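Local structure of cytochrome c (Chlorobaculum tepidum, 3A9F) at residues A[23-28]-A[81-86]. The protein probably carries electrons through its single heme c, as the electron carrier domain of the cytochrome cz subunit of the photosynthetic reaction center. Sequence-based numbering, arbitrary orientation.
Sequences AGFDFD and AKTIGI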
loop_
_atom_site.group_PDB
_atom_site.type_symbol
_atom_site.label_atom_id
_atom_site.label_comp_id
_atom_site.label_asym_id
_atom_site.label_seq_id
_atom_site.Cartn_x
_atom_site.Cartn_y
_atom_site.Cartn_z
ATOM N N ALA A 23 -7.406 -14.548 6.892
ATOM C CA ALA A 23 -8.602 -14.489 7.722
ATOM C C ALA A 23 -8.218 -13.898 9.062
ATOM O O ALA A 23 -7.248 -14.341 9.686
ATOM C CB ALA A 23 -9.199 -15.883 7.917
ATOM N N GLY A 24 -8.973 -12.894 9.495
ATOM C CA GLY A 24 -8.674 -12.247 10.761
ATOM C C GLY A 24 -7.638 -11.128 10.712
ATOM O O GLY A 24 -7.219 -10.614 11.758
ATOM N N PHE A 25 -7.211 -10.741 9.511
ATOM C CA PHE A 25 -6.250 -9.646 9.325
ATOM C C PHE A 25 -6.672 -8.417 10.108
ATOM O O PHE A 25 -7.848 -8.031 10.094
ATOM C CB PHE A 25 -6.189 -9.340 7.829
ATOM C CG PHE A 25 -5.186 -8.271 7.428
ATOM C CD1 PHE A 25 -3.827 -8.545 7.318
ATOM C CD2 PHE A 25 -5.629 -7.005 7.077
ATOM C CE1 PHE A 25 -2.938 -7.525 6.923
ATOM C CE2 PHE A 25 -4.750 -6.019 6.660
ATOM C CZ PHE A 25 -3.415 -6.292 6.579
ATOM N N ASP A 26 -5.697 -7.779 10.759
ATOM C CA ASP A 26 -5.955 -6.582 11.551
ATOM C C ASP A 26 -5.837 -5.364 10.636
ATOM O O ASP A 26 -4.755 -4.788 10.432
ATOM C CB ASP A 26 -4.999 -6.492 12.740
ATOM C CG ASP A 26 -5.332 -5.346 13.683
ATOM O OD1 ASP A 26 -6.083 -4.427 13.295
ATOM O OD2 ASP A 26 -4.830 -5.376 14.832
ATOM N N PHE A 27 -6.971 -4.959 10.086
ATOM C CA PHE A 27 -6.995 -3.814 9.186
ATOM C C PHE A 27 -6.685 -2.498 9.889
ATOM O O PHE A 27 -6.137 -1.575 9.273
ATOM C CB PHE A 27 -8.335 -3.728 8.459
ATOM C CG PHE A 27 -8.515 -4.797 7.420
ATOM C CD1 PHE A 27 -7.982 -4.646 6.139
ATOM C CD2 PHE A 27 -9.239 -5.954 7.720
ATOM C CE1 PHE A 27 -8.149 -5.646 5.170
ATOM C CE2 PHE A 27 -9.406 -6.968 6.759
ATOM C CZ PHE A 27 -8.867 -6.809 5.484
ATOM N N ASP A 28 -7.025 -2.396 11.173
ATOM C CA ASP A 28 -6.766 -1.153 11.914
ATOM C C ASP A 28 -5.274 -0.922 12.060
ATOM O O ASP A 28 -4.780 0.200 11.834
ATOM C CB ASP A 28 -7.441 -1.180 13.293
ATOM C CG ASP A 28 -8.966 -1.151 13.212
ATOM O OD1 ASP A 28 -9.530 -0.623 12.221
ATOM O OD2 ASP A 28 -9.607 -1.658 14.160
ATOM N N ALA A 81 5.488 -4.027 3.133
ATOM C CA ALA A 81 4.911 -3.939 1.799
ATOM C C ALA A 81 3.720 -4.870 1.669
ATOM O O ALA A 81 2.733 -4.510 1.030
ATOM C CB ALA A 81 5.953 -4.252 0.746
ATOM N N LYS A 82 3.793 -6.056 2.283
ATOM C CA LYS A 82 2.655 -6.981 2.235
ATOM C C LYS A 82 1.441 -6.389 2.945
ATOM O O LYS A 82 0.324 -6.375 2.404
ATOM C CB LYS A 82 3.028 -8.319 2.879
ATOM C CG LYS A 82 4.031 -9.146 2.087
ATOM C CD LYS A 82 4.466 -10.331 2.943
ATOM C CE LYS A 82 5.348 -11.329 2.255
ATOM N NZ LYS A 82 5.690 -12.410 3.218
ATOM N N THR A 83 1.655 -5.879 4.157
ATOM C CA THR A 83 0.564 -5.299 4.954
ATOM C C THR A 83 -0.064 -4.101 4.261
ATOM O O THR A 83 -1.286 -3.969 4.202
ATOM C CB THR A 83 1.117 -4.924 6.327
ATOM O OG1 THR A 83 1.544 -6.123 6.986
ATOM C CG2 THR A 83 0.086 -4.191 7.185
ATOM N N ILE A 84 0.787 -3.218 3.756
ATOM C CA ILE A 84 0.338 -2.000 3.116
ATOM C C ILE A 84 -0.451 -2.321 1.858
ATOM O O ILE A 84 -1.509 -1.737 1.626
ATOM C CB ILE A 84 1.552 -1.087 2.809
ATOM C CG1 ILE A 84 2.105 -0.524 4.119
ATOM C CG2 ILE A 84 1.161 0.042 1.817
ATOM C CD1 ILE A 84 3.495 0.107 3.990
ATOM N N GLY A 85 0.042 -3.258 1.055
ATOM C CA GLY A 85 -0.682 -3.646 -0.160
ATOM C C GLY A 85 -2.068 -4.197 0.131
ATOM O O GLY A 85 -3.029 -3.872 -0.560
ATOM N N ILE A 86 -2.164 -5.044 1.153
ATOM C CA ILE A 86 -3.465 -5.593 1.524
ATOM C C ILE A 86 -4.427 -4.474 1.919
ATOM O O ILE A 86 -5.557 -4.430 1.444
ATOM C CB ILE A 86 -3.322 -6.614 2.662
ATOM C CG1 ILE A 86 -2.639 -7.888 2.144
ATOM C CG2 ILE A 86 -4.709 -6.932 3.267
ATOM C CD1 ILE A 86 -2.077 -8.780 3.265
#
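Phe-25 and Phe-27, at the turn into helix 27-37, meet Ile-86 and Thr-83 of helix 78-91, at the margin of an interface consistent with the pairing of N- and C-terminal helices in class I cytochromes c; Thr-83 goes on to touch Ala-30 and Leu-33 of the first helix. No hydrogen bond crosses between 23-28 and 81-86; Ile-86, two rings and the methyl of Thr-83 make up the contact. Ile-86 and Phe-25 approach from opposite directions, and the methyl CG2 of Ile-86 sits over one face of the Phe-25 ring, 3.8 Å from its centroid and 22° off the normal, a CH-pi contact. The methyl is displaced toward the rim, lying 3.5 Å from CE2 of Phe-25, while Ile-86 CD1 reaches CE1 of the same ring at 4.0 Å. Phe-25 extends this far because its CG stands anti to the backbone N (chi1 -177°), which carries the ring across to the helix. Its CZ then comes within 4.1 Å of Thr-83 CG2, and the carbonyl O of Thr-83 lies near the ring plane at the edge. Phe-27 meets Ile-86 at about a right angle, its CE1 4.1 Å from CG2. Within the turn, CD2 of Phe-25 stands 3.3 Å above the centre of the Phe-27 ring, so the two aromatics brace one another as they share the isoleucine methyl. Asp-26, between them in sequence, caps the helix start through a hydrogen bond from Ala-29 N to its OD1. Replacing Phe-25 by an alanine is likely to leave the Ile-86 methyl without its aromatic face and to remove the edge resting on the Phe-27 ring. The chemistry is that of a partly exposed apolar seam, joined by dispersion and weak CH-pi attraction, whose specificity lies in shape rather than in polar pairing.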